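Local coordinates for Lin1840 protein (Listeria innocua serovar 6a, PDB 4ZOC), which probably hydrolyses terminal, non-reducing beta-D-glucosyl residues of beta-1,2-linked glucans, releasing beta-D-glucose, as a glycoside hydrolase family 3 enzyme, at residues Ser603-Glu608 and Ile630-Asp635; Leu609-Leu614 and Val626-Lys631; Gly71-Tyr76 and Ile84-Met89; Ser64-Met69 and Thr127-His132. The protein carries 2 engineered substitutions. All coordinates share one frame; numbering follows the deposited sequence. Where two conformers were deposited one is given.

Contact 1: Ser603-Glu608 and Ile630-Asp635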
loop_
_atom_site.group_PDB
_atom_site.type_symbol
_atom_site.label_atom_id
_atom_site.label_comp_id
_atom_site.label_asym_id
_atom_site.label_seq_id
_atom_site.Cartn_x
_atom_site.Cartn_y
_atom_site.Cartn_z
ATOM N N SER A 603 -18.650 -25.033 10.899
ATOM C CA SER A 603 -18.692 -25.990 12.031
ATOM C C SER A 603 -19.541 -27.179 11.514
ATOM O O SER A 603 -20.344 -27.001 10.593
ATOM C CB SER A 603 -19.414 -25.341 13.241
ATOM O OG SER A 603 -19.680 -26.246 14.352
ATOM N N TYR A 604 -19.408 -28.333 12.197
ATOM C CA TYR A 604 -20.318 -29.450 12.071
ATOM C C TYR A 604 -21.674 -29.205 12.794
ATOM O O TYR A 604 -22.625 -29.937 12.547
ATOM C CB TYR A 604 -19.676 -30.767 12.512
ATOM C CG TYR A 604 -18.393 -31.083 11.802
ATOM C CD1 TYR A 604 -18.183 -30.640 10.467
ATOM C CD2 TYR A 604 -17.427 -31.846 12.396
ATOM C CE1 TYR A 604 -17.036 -30.979 9.773
ATOM C CE2 TYR A 604 -16.255 -32.163 11.742
ATOM C CZ TYR A 604 -16.033 -31.710 10.439
ATOM O OH TYR A 604 -14.810 -32.030 9.819
ATOM N N SER A 605 -21.737 -28.214 13.654
ATOM C CA SER A 605 -22.890 -27.911 14.427
ATOM C C SER A 605 -23.618 -26.683 13.797
ATOM O O SER A 605 -23.162 -26.055 12.815
ATOM C CB SER A 605 -22.461 -27.543 15.843
ATOM O OG SER A 605 -21.672 -28.483 16.481
ATOM N N GLU A 606 -24.731 -26.335 14.389
ATOM C CA GLU A 606 -25.508 -25.138 14.004
ATOM C C GLU A 606 -25.900 -24.413 15.290
ATOM O O GLU A 606 -26.243 -25.033 16.290
ATOM C CB GLU A 606 -26.786 -25.605 13.363
ATOM C CG GLU A 606 -27.000 -25.646 11.897
ATOM C CD GLU A 606 -28.528 -25.546 11.643
ATOM O OE1 GLU A 606 -29.242 -26.475 12.020
ATOM O OE2 GLU A 606 -29.077 -24.521 11.137
ATOM N N PHE A 607 -25.855 -23.096 15.279
ATOM C CA PHE A 607 -26.089 -22.330 16.501
ATOM C C PHE A 607 -27.094 -21.259 16.265
ATOM O O PHE A 607 -27.308 -20.847 15.177
ATOM C CB PHE A 607 -24.807 -21.650 16.960
ATOM C CG PHE A 607 -23.661 -22.617 17.190
ATOM C CD1 PHE A 607 -23.491 -23.265 18.430
ATOM C CD2 PHE A 607 -22.756 -22.858 16.187
ATOM C CE1 PHE A 607 -22.487 -24.168 18.637
ATOM C CE2 PHE A 607 -21.744 -23.804 16.371
ATOM C CZ PHE A 607 -21.588 -24.402 17.608
ATOM N N GLU A 608 -27.726 -20.817 17.347
ATOM C CA GLU A 608 -28.638 -19.693 17.293
ATOM C C GLU A 608 -28.242 -18.713 18.355
ATOM O O GLU A 608 -27.952 -19.120 19.491
ATOM C CB GLU A 608 -30.041 -20.174 17.545
ATOM C CG GLU A 608 -30.927 -20.144 16.317
ATOM C CD GLU A 608 -32.382 -20.305 16.708
ATOM O OE1 GLU A 608 -33.215 -19.476 16.275
ATOM O OE2 GLU A 608 -32.664 -21.245 17.496
ATOM N N ILE A 630 -26.730 -18.128 23.562
ATOM C CA ILE A 630 -26.383 -18.979 22.420
ATOM C C ILE A 630 -26.850 -20.395 22.686
ATOM O O ILE A 630 -26.711 -20.893 23.791
ATOM C CB ILE A 630 -24.882 -18.912 22.082
ATOM C CG1 ILE A 630 -24.590 -19.796 20.860
ATOM C CG2 ILE A 630 -24.006 -19.274 23.276
ATOM C CD1 ILE A 630 -23.241 -19.450 20.199
ATOM N N LYS A 631 -27.425 -21.017 21.658
ATOM C CA LYS A 631 -27.907 -22.393 21.690
ATOM C C LYS A 631 -27.350 -23.196 20.522
ATOM O O LYS A 631 -27.326 -22.725 19.414
ATOM C CB LYS A 631 -29.440 -22.422 21.628
ATOM C CG LYS A 631 -29.976 -23.799 22.027
ATOM C CD LYS A 631 -31.482 -23.916 22.030
ATOM C CE LYS A 631 -31.824 -25.381 22.226
ATOM N NZ LYS A 631 -33.276 -25.494 22.388
ATOM N N ASN A 632 -26.875 -24.398 20.810
ATOM C CA ASN A 632 -26.569 -25.395 19.817
ATOM C C ASN A 632 -27.807 -26.223 19.463
ATOM O O ASN A 632 -28.278 -26.993 20.277
ATOM C CB ASN A 632 -25.469 -26.308 20.350
ATOM C CG ASN A 632 -25.015 -27.393 19.363
ATOM O OD1 ASN A 632 -25.626 -27.681 18.325
ATOM N ND2 ASN A 632 -23.909 -28.072 19.740
ATOM N N ILE A 633 -28.355 -25.954 18.274
ATOM C CA ILE A 633 -29.599 -26.484 17.814
ATOM C C ILE A 633 -29.410 -27.735 16.963
ATOM O O ILE A 633 -30.336 -28.193 16.294
ATOM C CB ILE A 633 -30.428 -25.413 17.080
ATOM C CG1 ILE A 633 -29.703 -24.858 15.837
ATOM C CG2 ILE A 633 -30.798 -24.233 18.045
ATOM C CD1 ILE A 633 -30.595 -24.043 14.885
ATOM N N SER A 634 -28.204 -28.272 16.957
ATOM C CA SER A 634 -27.887 -29.529 16.220
ATOM C C SER A 634 -27.693 -30.668 17.218
ATOM O O SER A 634 -27.794 -30.486 18.462
ATOM C CB SER A 634 -26.624 -29.354 15.359
ATOM O OG SER A 634 -25.419 -29.345 16.181
ATOM N N ASP A 635 -27.387 -31.858 16.682
ATOM C CA ASP A 635 -27.156 -32.976 17.482
ATOM C C ASP A 635 -25.669 -33.226 17.665
ATOM O O ASP A 635 -25.276 -34.303 18.102
ATOM C CB ASP A 635 -27.819 -34.207 16.809
ATOM C CG ASP A 635 -29.314 -34.070 16.763
ATOM O OD1 ASP A 635 -29.931 -33.716 17.806
ATOM O OD2 ASP A 635 -29.874 -34.309 15.704
#
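Antiparallel strands 607-611 and 624-632 of the C-terminal fibronectin type III-like region pair at Phe607-Asn632 and Glu608-Lys631, the point where the chain enters the first strand and leaves the second. Glu608 and Lys631 form the hydrogen-bonded pair, with Glu608 N to Lys631 O at 2.8 Å and Lys631 N to Glu608 O at 2.9 Å. Beyond the non-hydrogen-bonded pair Phe607-Asn632, Ile633 N still reaches Glu606 O at 3.0 Å, although the donor now stands 27° out of the carbonyl plane as 630-635 turns away. That turn is an Asx turn: CG of Asn632 lies anti to the backbone N (chi1 -178°), and OD1 takes both Ser634 N and Ser634 OG, the hydroxyl at 2.7 Å in the amide plane on a lone pair. Ser634 OG in turn sits against Ser605 CA, 3.4 Å away. The Phe607 ring is inclined by 48° to the Asn632 amide, its CE1 lying 4.1 Å from Asn632 CB, and it continues onto Glu640 and Leu668 of neighbouring strands. Beyond the strand end, Ile633 turns its CD1 to the Glu606 carboxylate. Asn632 ND2 donates to Ile636 O and Leu668 O, so both ends of this buried amide are engaged, which should fix its rotation and the course of the turn.

Contact 2: Leu609-Leu614 and Val626-Lys631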
loop_
_atom_site.group_PDB
_atom_site.type_symbol
_atom_site.label_atom_id
_atom_site.label_comp_id
_atom_site.label_asym_id
_atom_site.label_seq_id
_atom_site.Cartn_x
_atom_site.Cartn_y
_atom_site.Cartn_z
ATOM N N LEU A 609 -28.199 -17.438 18.002
ATOM C CA LEU A 609 -27.789 -16.423 18.962
ATOM C C LEU A 609 -28.928 -15.436 19.156
ATOM O O LEU A 609 -29.545 -15.043 18.202
ATOM C CB LEU A 609 -26.559 -15.651 18.437
ATOM C CG LEU A 609 -25.220 -16.320 18.573
ATOM C CD1 LEU A 609 -25.061 -17.513 17.628
ATOM C CD2 LEU A 609 -24.164 -15.247 18.431
ATOM N N LYS A 610 -29.140 -14.980 20.374
ATOM C CA LYS A 610 -30.084 -13.934 20.707
ATOM C C LYS A 610 -29.406 -12.933 21.641
ATOM O O LYS A 610 -28.906 -13.306 22.678
ATOM C CB LYS A 610 -31.321 -14.562 21.423
ATOM C CG LYS A 610 -32.372 -13.585 21.934
ATOM C CD LYS A 610 -33.398 -13.260 20.839
ATOM C CE LYS A 610 -34.189 -11.998 21.122
ATOM N NZ LYS A 610 -35.022 -11.686 19.931
ATOM N N THR A 611 -29.474 -11.665 21.288
ATOM C CA THR A 611 -28.950 -10.560 22.109
ATOM C C THR A 611 -30.096 -9.987 22.973
ATOM O O THR A 611 -31.197 -9.705 22.493
ATOM C CB THR A 611 -28.265 -9.499 21.178
ATOM O OG1 THR A 611 -27.201 -10.129 20.429
ATOM C CG2 THR A 611 -27.718 -8.347 21.923
ATOM N N SER A 612 -29.851 -9.901 24.267
ATOM C CA SER A 612 -30.814 -9.308 25.205
ATOM C C SER A 612 -30.968 -7.823 24.880
ATOM O O SER A 612 -30.080 -7.205 24.286
ATOM C CB SER A 612 -30.336 -9.503 26.621
ATOM O OG SER A 612 -30.190 -10.873 26.901
ATOM N N SER A 613 -32.136 -7.272 25.245
ATOM C CA SER A 613 -32.465 -5.890 24.985
ATOM C C SER A 613 -31.346 -4.951 25.448
ATOM O O SER A 613 -30.811 -5.127 26.521
ATOM C CB SER A 613 -33.796 -5.553 25.737
ATOM O OG SER A 613 -34.501 -4.538 25.066
ATOM N N LEU A 614 -30.994 -3.978 24.597
ATOM C CA LEU A 614 -29.905 -3.064 24.851
ATOM C C LEU A 614 -30.470 -1.692 25.084
ATOM O O LEU A 614 -31.463 -1.372 24.461
ATOM C CB LEU A 614 -28.942 -2.984 23.638
ATOM C CG LEU A 614 -28.058 -4.195 23.358
ATOM C CD1 LEU A 614 -27.438 -4.128 21.954
ATOM C CD2 LEU A 614 -26.973 -4.306 24.411
ATOM N N VAL A 626 -23.417 -6.133 27.069
ATOM C CA VAL A 626 -24.043 -6.870 25.982
ATOM C C VAL A 626 -24.171 -8.308 26.423
ATOM O O VAL A 626 -23.169 -8.972 26.797
ATOM C CB VAL A 626 -23.210 -6.782 24.681
ATOM C CG1 VAL A 626 -23.916 -7.528 23.600
ATOM C CG2 VAL A 626 -22.975 -5.330 24.275
ATOM N N GLU A 627 -25.405 -8.793 26.453
ATOM C CA GLU A 627 -25.684 -10.137 26.925
ATOM C C GLU A 627 -26.199 -10.961 25.785
ATOM O O GLU A 627 -27.125 -10.558 25.078
ATOM C CB GLU A 627 -26.750 -10.112 28.053
ATOM C CG GLU A 627 -27.087 -11.505 28.573
ATOM C CD GLU A 627 -28.146 -11.455 29.641
ATOM O OE1 GLU A 627 -27.778 -11.591 30.803
ATOM O OE2 GLU A 627 -29.329 -11.217 29.304
ATOM N N VAL A 628 -25.606 -12.113 25.594
ATOM C CA VAL A 628 -25.891 -12.922 24.429
ATOM C C VAL A 628 -26.192 -14.343 24.865
ATOM O O VAL A 628 -25.420 -14.952 25.559
ATOM C CB VAL A 628 -24.740 -12.944 23.389
ATOM C CG1 VAL A 628 -25.143 -13.720 22.145
ATOM C CG2 VAL A 628 -24.314 -11.521 22.991
ATOM N N THR A 629 -27.319 -14.857 24.402
ATOM C CA THR A 629 -27.703 -16.256 24.648
ATOM C C THR A 629 -27.477 -17.057 23.394
ATOM O O THR A 629 -27.949 -16.720 22.295
ATOM C CB THR A 629 -29.192 -16.327 25.014
ATOM O OG1 THR A 629 -29.373 -15.545 26.192
ATOM C CG2 THR A 629 -29.611 -17.720 25.330
ATOM N N ILE A 630 -26.730 -18.128 23.562
ATOM C CA ILE A 630 -26.383 -18.979 22.420
ATOM C C ILE A 630 -26.850 -20.395 22.686
ATOM O O ILE A 630 -26.711 -20.893 23.791
ATOM C CB ILE A 630 -24.882 -18.912 22.082
ATOM C CG1 ILE A 630 -24.590 -19.796 20.860
ATOM C CG2 ILE A 630 -24.006 -19.274 23.276
ATOM C CD1 ILE A 630 -23.241 -19.450 20.199
ATOM N N LYS A 631 -27.425 -21.017 21.658
ATOM C CA LYS A 631 -27.907 -22.393 21.690
ATOM C C LYS A 631 -27.350 -23.196 20.522
ATOM O O LYS A 631 -27.326 -22.725 19.414
ATOM C CB LYS A 631 -29.440 -22.422 21.628
ATOM C CG LYS A 631 -29.976 -23.799 22.027
ATOM C CD LYS A 631 -31.482 -23.916 22.030
ATOM C CE LYS A 631 -31.824 -25.381 22.226
ATOM N NZ LYS A 631 -33.276 -25.494 22.388
HETATM O O HOH W 1 -30.100 -13.025 25.043
HETATM O O HOH W 2 -27.630 -7.275 25.785
#
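Strands 609-611 and 626-631 run antiparallel, their axes 4.7 Å apart at closest approach and their directions 158° apart, with Leu609-Ile630 and Thr611-Val628 as non-hydrogen-bonded pairs flanking the hydrogen-bonded pair Lys610-Thr629. They belong to the outer strand, 607-611, and the middle strand, 624-632, of the three-stranded antiparallel sheet in the fibronectin type III-like beta-sandwich. Lys610 and Thr629 exchange two backbone bonds, Thr629 N reaching Lys610 O at 2.8 Å, and the pairing extends past the strand end through Ser612 N to Glu627 O. On the face carrying Leu609, Thr611, Val628 and Ile630 the contacts are apolar. Leu609 and Ile630 extend next to one another in a common direction, with their CD1 atoms 3.7 Å apart; the other leucine branch, CD2, crosses Val628 at CG1. Further along, Leu614 brings CD2 to within 4.1 Å of Val626 CG2. This face packs against the second sheet of the sandwich, where Ile642, Val705 and Phe715 meet it. The face of Lys610 and Thr629 is polar and hydrated. One water donates to Lys610 O and to Ser612 OG and also bonds Thr629 OG1, which has a further partner in Thr675 OG1. Beyond the last paired residues a second water links Glu627 N to Ser612 O. Glu627 extends from its strand with CG anti to the backbone N (chi1 179°), which carries the carboxylate alongside Ser612. There Ser612 OG donates to Glu627 OE2 at 2.6 Å, and OE2 receives it on its anti lone pair, away from OE1.

Contact 3: Gly71-Tyr76 and Ile84-Met89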
loop_
_atom_site.group_PDB
_atom_site.type_symbol
_atom_site.label_atom_id
_atom_site.label_comp_id
_atom_site.label_asym_id
_atom_site.label_seq_id
_atom_site.Cartn_x
_atom_site.Cartn_y
_atom_site.Cartn_z
ATOM N N GLY A 71 27.781 -24.733 30.203
ATOM C CA GLY A 71 29.209 -24.659 29.859
ATOM C C GLY A 71 29.631 -23.208 29.702
ATOM O O GLY A 71 30.663 -22.791 30.192
ATOM N N ILE A 72 28.800 -22.436 28.972
ATOM C CA ILE A 72 29.082 -21.061 28.706
ATOM C C ILE A 72 29.034 -20.236 29.961
ATOM O O ILE A 72 29.942 -19.416 30.163
ATOM C CB ILE A 72 28.115 -20.503 27.632
ATOM C CG1 ILE A 72 28.433 -21.080 26.250
ATOM C CG2 ILE A 72 28.179 -18.975 27.566
ATOM C CD1 ILE A 72 27.294 -20.829 25.247
ATOM N N GLN A 73 27.966 -20.393 30.765
ATOM C CA GLN A 73 27.790 -19.607 31.973
ATOM C C GLN A 73 28.934 -19.975 32.979
ATOM O O GLN A 73 29.512 -19.101 33.674
ATOM C CB GLN A 73 26.442 -19.896 32.582
ATOM C CG GLN A 73 26.037 -19.035 33.776
ATOM C CD GLN A 73 25.653 -17.620 33.328
ATOM O OE1 GLN A 73 26.533 -16.814 32.935
ATOM N NE2 GLN A 73 24.372 -17.309 33.385
ATOM N N GLU A 74 29.298 -21.246 33.040
ATOM C CA GLU A 74 30.351 -21.672 33.997
ATOM C C GLU A 74 31.698 -21.075 33.654
ATOM O O GLU A 74 32.364 -20.481 34.504
ATOM C CB GLU A 74 30.425 -23.244 34.079
ATOM C CG GLU A 74 31.210 -23.704 35.310
ATOM C CD GLU A 74 30.955 -25.139 35.697
ATOM O OE1 GLU A 74 30.555 -25.930 34.814
ATOM O OE2 GLU A 74 31.159 -25.468 36.908
ATOM N N ALA A 75 32.099 -21.159 32.383
ATOM C CA ALA A 75 33.330 -20.510 31.925
ATOM C C ALA A 75 33.276 -19.002 32.112
ATOM O O ALA A 75 34.205 -18.390 32.583
ATOM C CB ALA A 75 33.635 -20.882 30.483
ATOM N N TYR A 76 32.143 -18.389 31.809
ATOM C CA TYR A 76 32.056 -16.961 31.865
ATOM C C TYR A 76 32.244 -16.465 33.310
ATOM O O TYR A 76 32.955 -15.483 33.545
ATOM C CB TYR A 76 30.676 -16.526 31.383
ATOM C CG TYR A 76 30.503 -15.027 31.264
ATOM C CD1 TYR A 76 29.991 -14.289 32.298
ATOM C CD2 TYR A 76 30.738 -14.401 30.081
ATOM C CE1 TYR A 76 29.820 -12.915 32.188
ATOM C CE2 TYR A 76 30.483 -13.039 29.914
ATOM C CZ TYR A 76 30.020 -12.311 30.987
ATOM O OH TYR A 76 29.786 -10.949 30.845
ATOM N N ILE A 84 28.939 -10.985 37.116
ATOM C CA ILE A 84 27.680 -10.604 36.407
ATOM C C ILE A 84 27.355 -11.701 35.390
ATOM O O ILE A 84 28.046 -11.803 34.332
ATOM C CB ILE A 84 27.790 -9.241 35.719
ATOM C CG1 ILE A 84 28.127 -8.135 36.712
ATOM C CG2 ILE A 84 26.446 -8.839 35.117
ATOM C CD1 ILE A 84 28.512 -6.846 35.994
ATOM N N PRO A 85 26.388 -12.582 35.737
ATOM C CA PRO A 85 26.066 -13.690 34.849
ATOM C C PRO A 85 25.477 -13.217 33.544
ATOM O O PRO A 85 24.933 -12.116 33.470
ATOM C CB PRO A 85 24.978 -14.497 35.608
ATOM C CG PRO A 85 24.919 -13.911 36.934
ATOM C CD PRO A 85 25.420 -12.488 36.826
ATOM N N LEU A 86 25.634 -14.055 32.534
ATOM C CA LEU A 86 24.990 -13.865 31.228
ATOM C C LEU A 86 23.508 -14.068 31.283
ATOM O O LEU A 86 22.996 -14.903 32.039
ATOM C CB LEU A 86 25.552 -14.862 30.218
ATOM C CG LEU A 86 26.987 -14.596 29.763
ATOM C CD1 LEU A 86 27.575 -15.818 29.197
ATOM C CD2 LEU A 86 27.014 -13.474 28.745
ATOM N N VAL A 87 22.786 -13.318 30.439
ATOM C CA VAL A 87 21.356 -13.628 30.232
ATOM C C VAL A 87 21.205 -14.276 28.848
ATOM O O VAL A 87 21.879 -13.852 27.908
ATOM C CB VAL A 87 20.398 -12.363 30.417
ATOM C CG1 VAL A 87 20.831 -11.190 29.523
ATOM C CG2 VAL A 87 18.963 -12.817 30.256
ATOM N N PHE A 88 20.408 -15.354 28.775
ATOM C CA PHE A 88 20.241 -16.218 27.589
ATOM C C PHE A 88 18.857 -16.008 27.016
ATOM O O PHE A 88 17.830 -16.191 27.709
ATOM C CB PHE A 88 20.388 -17.692 28.003
ATOM C CG PHE A 88 21.824 -18.112 28.275
ATOM C CD1 PHE A 88 22.468 -17.749 29.477
ATOM C CD2 PHE A 88 22.541 -18.805 27.303
ATOM C CE1 PHE A 88 23.782 -18.109 29.672
ATOM C CE2 PHE A 88 23.856 -19.205 27.504
ATOM C CZ PHE A 88 24.491 -18.828 28.689
ATOM N N MET A 89 18.829 -15.645 25.750
ATOM C CA MET A 89 17.601 -15.370 25.045
ATOM C C MET A 89 17.459 -16.251 23.806
ATOM O O MET A 89 18.471 -16.719 23.215
ATOM C CB MET A 89 17.621 -13.917 24.602
ATOM C CG MET A 89 18.023 -12.931 25.668
ATOM S SD MET A 89 17.452 -11.259 25.353
ATOM C CE MET A 89 18.359 -10.417 26.628
HETATM O O HOH W 3 27.453 -10.103 32.252
#
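Leu86 sets its CG over the centre of one face of the Tyr76 ring, a CH-pi contact in which CG stands 3.7 Å from the ring centroid and only 7° off the normal. It joins helix 66-79 to the segment leading into strand 87-90, within the beta-alpha-beta unit 59-61, 66-79, 87-90 of the TIM barrel. Both methyls of Leu86 spread over the ring, CD2 toward CE2 and CD1 toward CD2 of the tyrosine, while CD1 also meets Ile72 CG2 at 3.6 Å, the isoleucine lying roughly perpendicular to the leucine. Ile72 CG2 then leans obliquely on Phe88 CZ. At the tyrosine's edge, near the ring plane, Ile84 O comes to 3.0 Å from Tyr76 CE1; a water donating to this carbonyl also bonds Tyr76 OH. Gln73 and Leu86 pass one another head to tail. Bent at chi2 (74°), Gln73 turns its amide back to the strand's approach and grips the backbone of Leu86 twice, accepting from Leu86 N on OE1 at 2.9 Å and donating from NE2 to Leu86 O at 3.1 Å. Both bonds lie in the acceptor's carbonyl plane, on a lone pair, so the amide is held flat and its orientation is set; NE2 also donates to Pro345 O. The same nitrogen, Gln73 NE2, approaches the Phe88 ring at its edge and in its plane, 3.8 Å from Phe88 CE1.

Contact 4: Ser64-Met69 and Thr127-His132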
loop_
_atom_site.group_PDB
_atom_site.type_symbol
_atom_site.label_atom_id
_atom_site.label_comp_id
_atom_site.label_asym_id
_atom_site.label_seq_id
_atom_site.Cartn_x
_atom_site.Cartn_y
_atom_site.Cartn_z
ATOM N N SER A 64 22.194 -23.638 22.181
ATOM C CA SER A 64 21.682 -24.830 21.539
ATOM C C SER A 64 21.060 -25.826 22.464
ATOM O O SER A 64 20.333 -26.702 21.984
ATOM C CB SER A 64 22.755 -25.504 20.612
ATOM O OG SER A 64 23.896 -25.861 21.356
ATOM N N SER A 65 21.310 -25.735 23.775
ATOM C CA SER A 65 20.829 -26.702 24.766
ATOM C C SER A 65 21.231 -26.282 26.192
ATOM O O SER A 65 22.016 -25.333 26.395
ATOM C CB SER A 65 21.463 -28.101 24.551
ATOM O OG SER A 65 22.854 -28.080 24.888
ATOM N N ALA A 66 20.685 -26.991 27.161
ATOM C CA ALA A 66 21.015 -26.752 28.584
ATOM C C ALA A 66 22.482 -26.898 28.829
ATOM O O ALA A 66 23.019 -26.117 29.564
ATOM C CB ALA A 66 20.270 -27.713 29.478
ATOM N N LEU A 67 23.146 -27.862 28.183
ATOM C CA LEU A 67 24.577 -28.059 28.424
ATOM C C LEU A 67 25.429 -26.928 27.772
ATOM O O LEU A 67 26.523 -26.586 28.246
ATOM C CB LEU A 67 25.062 -29.425 27.968
ATOM C CG LEU A 67 25.349 -30.546 28.953
ATOM C CD1 LEU A 67 24.417 -30.648 30.149
ATOM C CD2 LEU A 67 25.401 -31.897 28.233
ATOM N N ASP A 68 24.946 -26.413 26.646
ATOM C CA ASP A 68 25.536 -25.275 25.995
ATOM C C ASP A 68 25.497 -24.122 27.007
ATOM O O ASP A 68 26.543 -23.496 27.329
ATOM C CB ASP A 68 24.807 -24.919 24.683
ATOM C CG ASP A 68 25.696 -24.241 23.650
ATOM O OD1 ASP A 68 26.919 -24.064 23.867
ATOM O OD2 ASP A 68 25.150 -23.825 22.586
ATOM N N MET A 69 24.318 -23.851 27.533
ATOM C CA MET A 69 24.142 -22.780 28.515
ATOM C C MET A 69 25.070 -22.969 29.742
ATOM O O MET A 69 25.828 -22.064 30.154
ATOM C CB MET A 69 22.673 -22.719 28.912
ATOM C CG MET A 69 22.290 -21.709 29.977
ATOM S SD MET A 69 22.717 -22.036 31.675
ATOM C CE MET A 69 21.410 -23.194 32.103
ATOM N N THR A 127 12.734 -23.116 29.453
ATOM C CA THR A 127 13.526 -22.984 30.709
ATOM C C THR A 127 14.265 -24.248 31.027
ATOM O O THR A 127 15.345 -24.191 31.604
ATOM C CB THR A 127 12.643 -22.516 31.878
ATOM O OG1 THR A 127 11.554 -23.441 32.109
ATOM C CG2 THR A 127 12.088 -21.106 31.606
ATOM N N ALA A 128 13.657 -25.401 30.731
ATOM C CA ALA A 128 14.320 -26.690 30.946
ATOM C C ALA A 128 15.579 -26.822 30.122
ATOM O O ALA A 128 16.509 -27.529 30.562
ATOM C CB ALA A 128 13.352 -27.836 30.697
ATOM N N ASP A 129 15.683 -26.060 29.007
ATOM C CA ASP A 129 16.852 -26.136 28.171
ATOM C C ASP A 129 17.755 -24.901 28.354
ATOM O O ASP A 129 18.619 -24.643 27.550
ATOM C CB ASP A 129 16.426 -26.357 26.703
ATOM C CG ASP A 129 17.269 -27.363 25.996
ATOM O OD1 ASP A 129 18.022 -28.116 26.662
ATOM O OD2 ASP A 129 17.191 -27.420 24.764
ATOM N N GLY A 130 17.497 -24.115 29.407
ATOM C CA GLY A 130 18.383 -23.068 29.846
ATOM C C GLY A 130 18.136 -21.637 29.374
ATOM O O GLY A 130 18.952 -20.788 29.592
ATOM N N HIS A 131 17.030 -21.404 28.694
ATOM C CA HIS A 131 16.674 -20.081 28.177
ATOM C C HIS A 131 15.909 -19.229 29.181
ATOM O O HIS A 131 14.972 -19.685 29.777
ATOM C CB HIS A 131 15.816 -20.241 26.917
ATOM C CG HIS A 131 16.445 -21.088 25.848
ATOM N ND1 HIS A 131 17.571 -20.709 25.145
ATOM C CD2 HIS A 131 16.133 -22.329 25.407
ATOM C CE1 HIS A 131 17.903 -21.658 24.297
ATOM N NE2 HIS A 131 17.055 -22.658 24.451
ATOM N N HIS A 132 16.272 -17.941 29.263
ATOM C CA HIS A 132 15.692 -16.984 30.219
ATOM C C HIS A 132 14.649 -16.083 29.595
ATOM O O HIS A 132 13.774 -15.620 30.305
ATOM C CB HIS A 132 16.721 -16.049 30.789
ATOM C CG HIS A 132 17.894 -16.781 31.383
ATOM N ND1 HIS A 132 19.152 -16.244 31.433
ATOM C CD2 HIS A 132 17.979 -18.009 31.946
ATOM C CE1 HIS A 132 19.990 -17.128 31.965
ATOM N NE2 HIS A 132 19.305 -18.195 32.316
HETATM O O HOH W 4 18.460 -28.626 22.785
#
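Ala66 and Asp129 bring the start of one barrel helix against the end of another, their CA atoms 4.2 Å apart. The tight part runs from the Ala66 N-H to Gly130. Ala66 N donates to Asp129 OD1 at 2.9 Å, striking the oxygen from above the carboxylate plane, 66° out of it, while the Ala66 methyl sits 3.6 Å from the same OD1. Gly130, at positive phi, is the C-prime residue of the Schellman motif that ends helix 112-128, and Met69 packs directly on it. Bent at both chi2 and chi3, Met69 folds over the glycine, CG 3.5 Å from Gly130 O and CE 3.8 Å from Gly130 CA. That carbonyl oxygen is buried with no hydrogen-bonding partner in the model.

The other side is looser and hydrated: Ser64 O and Asp129 OD2 stand 4.3 Å apart and are bridged by a water that donates to both, and Asp129 OD2 also bonds Tyr96 OH. Within 64-69, Ser65 is the N-cap, its OG accepting from Asp68 N at 3.2 Å and weakly from Leu67 N. Asp68 OD2 takes both N and OG of Ser64, which ties the turn before the helix to its first turn. The contact thus sets the N-terminus of helix 66-79 against the C-terminus of helix 112-128, with Met69 reaching Phe88 on strand 87-90 and His132 bonded through its backbone to Phe88 and Ala187.

In the fold
The four contacts fall into two distant groups. Contacts 1 and 2 are successive parts of one strand pair, 607-611 with 624-632, sharing Ile630 and Lys631, with centres 15 Å apart. Contacts 3 and 4 share helix 66-79 in the TIM barrel, their centres 10 Å apart; they touch directly, and among the meeting points Val87 CA packs 3.6 Å from His132 ND1. Between the groups, contacts 1 and 4 are about 35 Å apart at their nearest atoms. None of the four belongs to the glucose pocket of Trp271, Trp409 and Glu473, though the Ser64 side chain in contact 4 lies about 13 Å from a bound glucose.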